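PDB 3HM4: chemotaxis protein CheX from Desulfovibrio desulfuricans subsp. desulfuricans str. G20, which probably dephosphorylates the phosphorylated response regulator CheY as a phosphatase of the CheX family, tuning the signal in bacterial chemotaxis. Local coordinates for residues 90-93 with 94-98; 16-19 with 20-24; 98-101 with 102-106. All coordinates share one frame; numbering follows the deposited sequence.

How the interactions relate
Interaction 2 (16-19 with 20-24) comes first along the chain, on helix 10-25; interactions 1 (90-93 with 94-98) and 3 (98-101 with 102-106) follow each other on helix 84-109 and share Met98. The three centres lie about 11 to 12 Å apart. Interaction 2 touches both of the others: Val20 and Leu21 pack on Val95, Met24 meets Met98 with its selenium, and Ala16 and Thr17 approach Ala103 and Ile99. The two helices thus lean on each other beside the six-stranded antiparallel sheet. The longer one has Glu94 and Asn97 three apart, consistent with the motif of CheX-type phosphatases.

Interaction 1 (90-93 with 94-98); sequences DAVG and EVTNM
Thr96 hooks back onto Val92 one helical turn earlier, and its hydroxyl bonds to a main-chain oxygen. Atom OG1 gives a hydrogen bond of 2.8 Å to Val92 O, which also accepts the amide Thr96 N at 2.9 Å. The two donors come at the oxygen from opposite faces of its carbonyl plane, so one acceptor serves both. The first torsion of Thr96 (chi1 -53°) makes this possible: it sets OG1 beside its own backbone N, facing the preceding turn, and sends the methyl CG2 the other way. The Val92 and Thr96 side chains cross at a slant, with Val92 CG1 touching Thr96 OG1 at 4.0 Å. Both rest against Ala48 of strand 47-53. Threonine suits such a place because its hydroxyl is consumed within the helix and its methyl remains for apolar packing.

On another side of the helix Val95 sets CG2 3.3 Å from Ala91 O, while Val95 N makes a nearly straight bond (172°) to the same oxygen. Ala91 and Val95 both face Met76 of helix 66-77, where a small and a branched apolar residue fit a buried seam. Glu94 and Asn97 look elsewhere. Glu94 CB lies 3.5 Å from Asp90 O, but the chain bends at its second torsion and carries the carboxylate away from the preceding turn. Asn97 keeps near Gly93, its ND2 3.7 Å from Gly93 O, and packs on Val132 of the second subunit.

The chemistry therefore divides the helix: a hydroxyl on the sheet side has its hydrogen-bonding donor used by the backbone, whereas an acid and an amide three residues apart lie partly exposed, a spacing consistent with the Glu-x-x-Asn signature of CheX-type CheY phosphatases.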
loop_
_atom_site.group_PDB
_atom_site.type_symbol
_atom_site.label_atom_id
_atom_site.label_comp_id
_atom_site.label_asym_id
_atom_site.label_seq_id
_atom_site.Cartn_x
_atom_site.Cartn_y
_atom_site.Cartn_z
ATOM N N ASP A 90 -6.492 -10.475 -8.231
ATOM C CA ASP A 90 -7.618 -11.106 -7.563
ATOM C C ASP A 90 -7.228 -12.079 -6.443
ATOM O O ASP A 90 -7.761 -12.024 -5.316
ATOM C CB ASP A 90 -8.557 -11.812 -8.554
ATOM C CG ASP A 90 -9.319 -10.848 -9.449
ATOM O OD1 ASP A 90 -9.497 -9.653 -9.103
ATOM O OD2 ASP A 90 -9.739 -11.296 -10.548
ATOM N N ALA A 91 -6.273 -12.959 -6.737
ATOM C CA ALA A 91 -5.869 -14.010 -5.784
ATOM C C ALA A 91 -5.098 -13.428 -4.599
ATOM O O ALA A 91 -5.421 -13.676 -3.434
ATOM C CB ALA A 91 -5.012 -15.089 -6.483
ATOM N N VAL A 92 -4.086 -12.619 -4.900
ATOM C CA VAL A 92 -3.280 -12.016 -3.823
ATOM C C VAL A 92 -4.104 -10.996 -3.061
ATOM O O VAL A 92 -3.955 -10.871 -1.844
ATOM C CB VAL A 92 -1.930 -11.466 -4.347
ATOM C CG1 VAL A 92 -1.172 -10.683 -3.231
ATOM C CG2 VAL A 92 -1.101 -12.623 -4.921
ATOM N N GLY A 93 -4.979 -10.288 -3.770
ATOM C CA GLY A 93 -5.865 -9.338 -3.099
ATOM C C GLY A 93 -6.783 -10.025 -2.089
ATOM O O GLY A 93 -6.968 -9.532 -0.971
ATOM N N GLU A 94 -7.319 -11.188 -2.462
ATOM C CA GLU A 94 -8.165 -11.923 -1.520
ATOM C C GLU A 94 -7.378 -12.460 -0.343
ATOM O O GLU A 94 -7.826 -12.385 0.802
ATOM C CB GLU A 94 -8.936 -13.033 -2.221
ATOM C CG GLU A 94 -9.865 -13.815 -1.270
ATOM C CD GLU A 94 -10.947 -12.951 -0.561
ATOM O OE1 GLU A 94 -11.374 -11.903 -1.098
ATOM O OE2 GLU A 94 -11.414 -13.341 0.545
ATOM N N VAL A 95 -6.210 -13.034 -0.617
ATOM C CA VAL A 95 -5.305 -13.487 0.451
ATOM C C VAL A 95 -5.070 -12.346 1.457
ATOM O O VAL A 95 -5.123 -12.547 2.666
ATOM C CB VAL A 95 -3.941 -13.987 -0.122
ATOM C CG1 VAL A 95 -2.836 -14.084 0.964
ATOM C CG2 VAL A 95 -4.190 -15.332 -0.841
ATOM N N THR A 96 -4.820 -11.147 0.925
ATOM C CA THR A 96 -4.514 -10.004 1.797
ATOM C C THR A 96 -5.705 -9.542 2.628
ATOM O O THR A 96 -5.561 -9.248 3.821
ATOM C CB THR A 96 -3.890 -8.878 0.984
ATOM O OG1 THR A 96 -2.761 -9.379 0.241
ATOM C CG2 THR A 96 -3.452 -7.708 1.846
ATOM N N ASN A 97 -6.887 -9.529 1.994
ATOM C CA ASN A 97 -8.125 -9.237 2.734
ATOM C C ASN A 97 -8.338 -10.249 3.847
ATOM O O ASN A 97 -8.736 -9.893 4.946
ATOM C CB ASN A 97 -9.348 -9.205 1.802
ATOM C CG ASN A 97 -9.671 -7.818 1.294
ATOM O OD1 ASN A 97 -9.634 -6.856 2.071
ATOM N ND2 ASN A 97 -10.034 -7.703 0.036
HETATM N N MSE A 98 -8.068 -11.526 3.571
HETATM C CA MSE A 98 -8.236 -12.575 4.563
HETATM C C MSE A 98 -7.221 -12.491 5.696
HETATM O O MSE A 98 -7.589 -12.673 6.863
HETATM C CB MSE A 98 -8.200 -13.962 3.928
HETATM C CG MSE A 98 -9.386 -14.245 3.020
HETATM SE SE MSE A 98 -9.165 -15.927 2.101
HETATM C CE MSE A 98 -9.221 -17.084 3.603
#

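Interaction 2 (16-19 with 20-24)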
loop_
_atom_site.group_PDB
_atom_site.type_symbol
_atom_site.label_atom_id
_atom_site.label_comp_id
_atom_site.label_asym_id
_atom_site.label_seq_id
_atom_site.Cartn_x
_atom_site.Cartn_y
_atom_site.Cartn_z
ATOM N N ALA A 16 -2.375 -15.739 11.273
ATOM C CA ALA A 16 -3.310 -15.429 10.194
ATOM C C ALA A 16 -2.699 -15.744 8.812
ATOM O O ALA A 16 -3.344 -16.294 7.930
ATOM C CB ALA A 16 -3.760 -13.961 10.257
ATOM N N THR A 17 -1.449 -15.315 8.632
ATOM C CA THR A 17 -0.729 -15.539 7.364
ATOM C C THR A 17 -0.574 -17.041 7.063
ATOM O O THR A 17 -0.876 -17.492 5.959
ATOM C CB THR A 17 0.613 -14.823 7.360
ATOM O OG1 THR A 17 0.367 -13.425 7.503
ATOM C CG2 THR A 17 1.335 -15.041 6.043
ATOM N N THR A 18 -0.131 -17.770 8.080
ATOM C CA THR A 18 0.036 -19.209 7.919
ATOM C C THR A 18 -1.282 -19.875 7.569
ATOM O O THR A 18 -1.359 -20.663 6.587
ATOM C CB THR A 18 0.661 -19.832 9.203
ATOM O OG1 THR A 18 1.906 -19.180 9.516
ATOM C CG2 THR A 18 0.830 -21.370 9.065
ATOM N N ASN A 19 -2.333 -19.532 8.316
ATOM C CA ASN A 19 -3.635 -20.162 8.076
ATOM C C ASN A 19 -4.194 -19.819 6.708
ATOM O O ASN A 19 -4.682 -20.698 6.013
ATOM C CB ASN A 19 -4.633 -19.795 9.173
ATOM C CG ASN A 19 -4.293 -20.416 10.523
ATOM O OD1 ASN A 19 -3.444 -21.308 10.625
ATOM N ND2 ASN A 19 -4.944 -19.927 11.572
ATOM N N VAL A 20 -4.128 -18.551 6.300
ATOM C CA VAL A 20 -4.668 -18.160 5.005
ATOM C C VAL A 20 -3.917 -18.834 3.847
ATOM O O VAL A 20 -4.544 -19.381 2.941
ATOM C CB VAL A 20 -4.680 -16.614 4.821
ATOM C CG1 VAL A 20 -5.079 -16.248 3.431
ATOM C CG2 VAL A 20 -5.668 -16.018 5.823
ATOM N N LEU A 21 -2.579 -18.770 3.871
ATOM C CA LEU A 21 -1.778 -19.384 2.794
ATOM C C LEU A 21 -1.962 -20.908 2.727
ATOM O O LEU A 21 -1.981 -21.475 1.623
ATOM C CB LEU A 21 -0.302 -18.962 2.812
ATOM C CG LEU A 21 0.042 -17.628 2.125
ATOM C CD1 LEU A 21 -0.390 -17.659 0.618
ATOM C CD2 LEU A 21 -0.571 -16.484 2.846
ATOM N N SER A 22 -2.052 -21.539 3.891
ATOM C CA SER A 22 -2.294 -23.002 3.994
ATOM C C SER A 22 -3.625 -23.338 3.322
ATOM O O SER A 22 -3.700 -24.153 2.383
ATOM C CB SER A 22 -2.353 -23.459 5.459
ATOM O OG SER A 22 -1.095 -23.386 6.108
ATOM N N THR A 23 -4.666 -22.670 3.787
ATOM C CA THR A 23 -6.030 -22.945 3.309
ATOM C C THR A 23 -6.251 -22.646 1.863
ATOM O O THR A 23 -6.736 -23.505 1.109
ATOM C CB THR A 23 -7.064 -22.142 4.089
ATOM O OG1 THR A 23 -6.970 -22.498 5.461
ATOM C CG2 THR A 23 -8.469 -22.393 3.571
HETATM N N MSE A 24 -5.870 -21.435 1.433
HETATM C CA MSE A 24 -6.117 -21.013 0.065
HETATM C C MSE A 24 -5.206 -21.603 -0.998
HETATM O O MSE A 24 -5.662 -21.807 -2.126
HETATM C CB MSE A 24 -6.056 -19.467 -0.014
HETATM C CG MSE A 24 -7.100 -18.785 0.857
HETATM SE SE MSE A 24 -8.929 -19.286 0.565
HETATM C CE MSE A 24 -9.244 -18.712 -1.261
#
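Leu21 lies alongside Thr17, one turn back, the two side chains pointing the same way. From its base, Leu21 CB sits 3.5 Å from Thr17 O, the oxygen that also accepts Leu21 N. The branch carbon Leu21 CG stays near Thr17 O, at 3.9 Å. Beyond it Leu21 CD2 comes closer, 3.3 Å from Thr17 O, and reaches the methyl Thr17 CG2 at 4.0 Å. That methyl is turned to the leucine because the first torsion of Thr17 (chi1 -61°) sets OG1 beside its own N, where it hydrogen-bonds to Phe13 O; the threonine can thus be buried with its polar end spent on the helix.

Ser22 OG makes a similar bond to Thr18 O, less certain because the serine has two conformers.

The buried pair faces inward. Thr17 meets Phe142 of strand 138-143 and Val151 of strand 149-155, and Leu21 joins it on Phe149 and also touches Val72 of helix 66-77. Val20 and Ala16, small or branched, turn to Gln102 of helix 84-109, so helix 10-25 lies on the sheet, with helices 66-77 and 84-109 beside it.

Interaction 3 (98-101 with 102-106); sequences MISG and QARAA
Ser100 OG is gripped by the guanidinium of Arg104, one turn further along the helix. The main bond runs from Arg104 NE to Ser100 OG at 2.9 Å and is nearly straight (169°); a second, from Arg104 NH2 to the same oxygen at 3.4 Å, is weak. The hydroxyl oxygen therefore sits at the edge of the guanidinium, only 8° out of its plane for the NE bond. Two torsions bring the groups together. Ser100 holds OG opposite its own backbone N (chi1 175°), leaning toward the next turn, and Arg104 runs extended past CG and then bends at its third torsion, bringing NE back to the serine, edge first. Arg104 CG lies 3.2 Å from Ser100 O, so the aliphatic stem hugs the same residue that the charged end holds. Arg104 NH1 bonds to Phe114 O, and together these partners should fix the rotation of the group.

Elsewhere round the helix, Gln102 travels beside Met98, a selenomethionine, with Gln102 NE2 3.9 Å from Met98 CE. Gln102 CG rests 3.3 Å from Met98 O, and the extended chain reaches Val20 of helix 10-25. Ala103 brings only a methyl, with CB 3.2 Å from Ile99 O; so small a residue suits a buried side where Ala16 of that helix comes right up to the backbone.

Side chains paired at i and i+4 over unbroken main-chain bonds are the ordinary grammar of an alpha helix; here they belong to the long helix 84-109 of the CheX fold, packed against strand 47-53 through Ser100 on Val50 and Arg104 on Ile52.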
loop_
_atom_site.group_PDB
_atom_site.type_symbol
_atom_site.label_atom_id
_atom_site.label_comp_id
_atom_site.label_asym_id
_atom_site.label_seq_id
_atom_site.Cartn_x
_atom_site.Cartn_y
_atom_site.Cartn_z
HETATM N N MSE A 98 -8.068 -11.526 3.571
HETATM C CA MSE A 98 -8.236 -12.575 4.563
HETATM C C MSE A 98 -7.221 -12.491 5.696
HETATM O O MSE A 98 -7.589 -12.673 6.863
HETATM C CB MSE A 98 -8.200 -13.962 3.928
HETATM C CG MSE A 98 -9.386 -14.245 3.020
HETATM SE SE MSE A 98 -9.165 -15.927 2.101
HETATM C CE MSE A 98 -9.221 -17.084 3.603
ATOM N N ILE A 99 -5.958 -12.174 5.380
ATOM C CA ILE A 99 -4.956 -11.988 6.414
ATOM C C ILE A 99 -5.371 -10.794 7.312
ATOM O O ILE A 99 -5.335 -10.903 8.528
ATOM C CB ILE A 99 -3.531 -11.762 5.854
ATOM C CG1 ILE A 99 -3.026 -13.089 5.247
ATOM C CG2 ILE A 99 -2.550 -11.253 6.936
ATOM C CD1 ILE A 99 -1.733 -12.928 4.457
ATOM N N SER A 100 -5.778 -9.686 6.692
ATOM C CA SER A 100 -6.235 -8.553 7.464
ATOM C C SER A 100 -7.409 -8.937 8.396
ATOM O O SER A 100 -7.394 -8.632 9.598
ATOM C CB SER A 100 -6.652 -7.428 6.542
ATOM O OG SER A 100 -7.217 -6.362 7.279
ATOM N N GLY A 101 -8.407 -9.606 7.849
ATOM C CA GLY A 101 -9.585 -9.982 8.651
ATOM C C GLY A 101 -9.237 -10.902 9.804
ATOM O O GLY A 101 -9.650 -10.682 10.955
ATOM N N GLN A 102 -8.401 -11.900 9.522
ATOM C CA GLN A 102 -8.015 -12.875 10.557
ATOM C C GLN A 102 -7.083 -12.315 11.609
ATOM O O GLN A 102 -7.243 -12.591 12.780
ATOM C CB GLN A 102 -7.467 -14.143 9.915
ATOM C CG GLN A 102 -8.560 -14.841 9.130
ATOM C CD GLN A 102 -8.150 -16.155 8.514
ATOM O OE1 GLN A 102 -7.279 -16.842 9.017
ATOM N NE2 GLN A 102 -8.809 -16.510 7.424
ATOM N N ALA A 103 -6.119 -11.496 11.203
ATOM C CA ALA A 103 -5.177 -10.887 12.149
ATOM C C ALA A 103 -5.946 -9.931 13.056
ATOM O O ALA A 103 -5.725 -9.922 14.279
ATOM C CB ALA A 103 -4.051 -10.157 11.408
ATOM N N ARG A 104 -6.847 -9.139 12.461
ATOM C CA ARG A 104 -7.634 -8.197 13.279
ATOM C C ARG A 104 -8.630 -8.908 14.197
ATOM O O ARG A 104 -8.818 -8.465 15.330
ATOM C CB ARG A 104 -8.299 -7.139 12.403
ATOM C CG ARG A 104 -7.285 -6.221 11.761
ATOM C CD ARG A 104 -7.879 -5.124 10.910
ATOM N NE ARG A 104 -8.599 -5.656 9.760
ATOM C CZ ARG A 104 -9.914 -5.795 9.625
ATOM N NH1 ARG A 104 -10.743 -5.347 10.554
ATOM N NH2 ARG A 104 -10.405 -6.324 8.505
ATOM N N ALA A 105 -9.189 -10.043 13.756
ATOM C CA ALA A 105 -10.063 -10.828 14.645
ATOM C C ALA A 105 -9.243 -11.315 15.846
ATOM O O ALA A 105 -9.696 -11.217 16.995
ATOM C CB ALA A 105 -10.708 -11.997 13.915
ATOM N N ALA A 106 -8.020 -11.806 15.608
ATOM C CA ALA A 106 -7.110 -12.259 16.700
ATOM C C ALA A 106 -6.726 -11.124 17.657
ATOM O O ALA A 106 -6.705 -11.289 18.872
ATOM C CB ALA A 106 -5.866 -12.951 16.152
#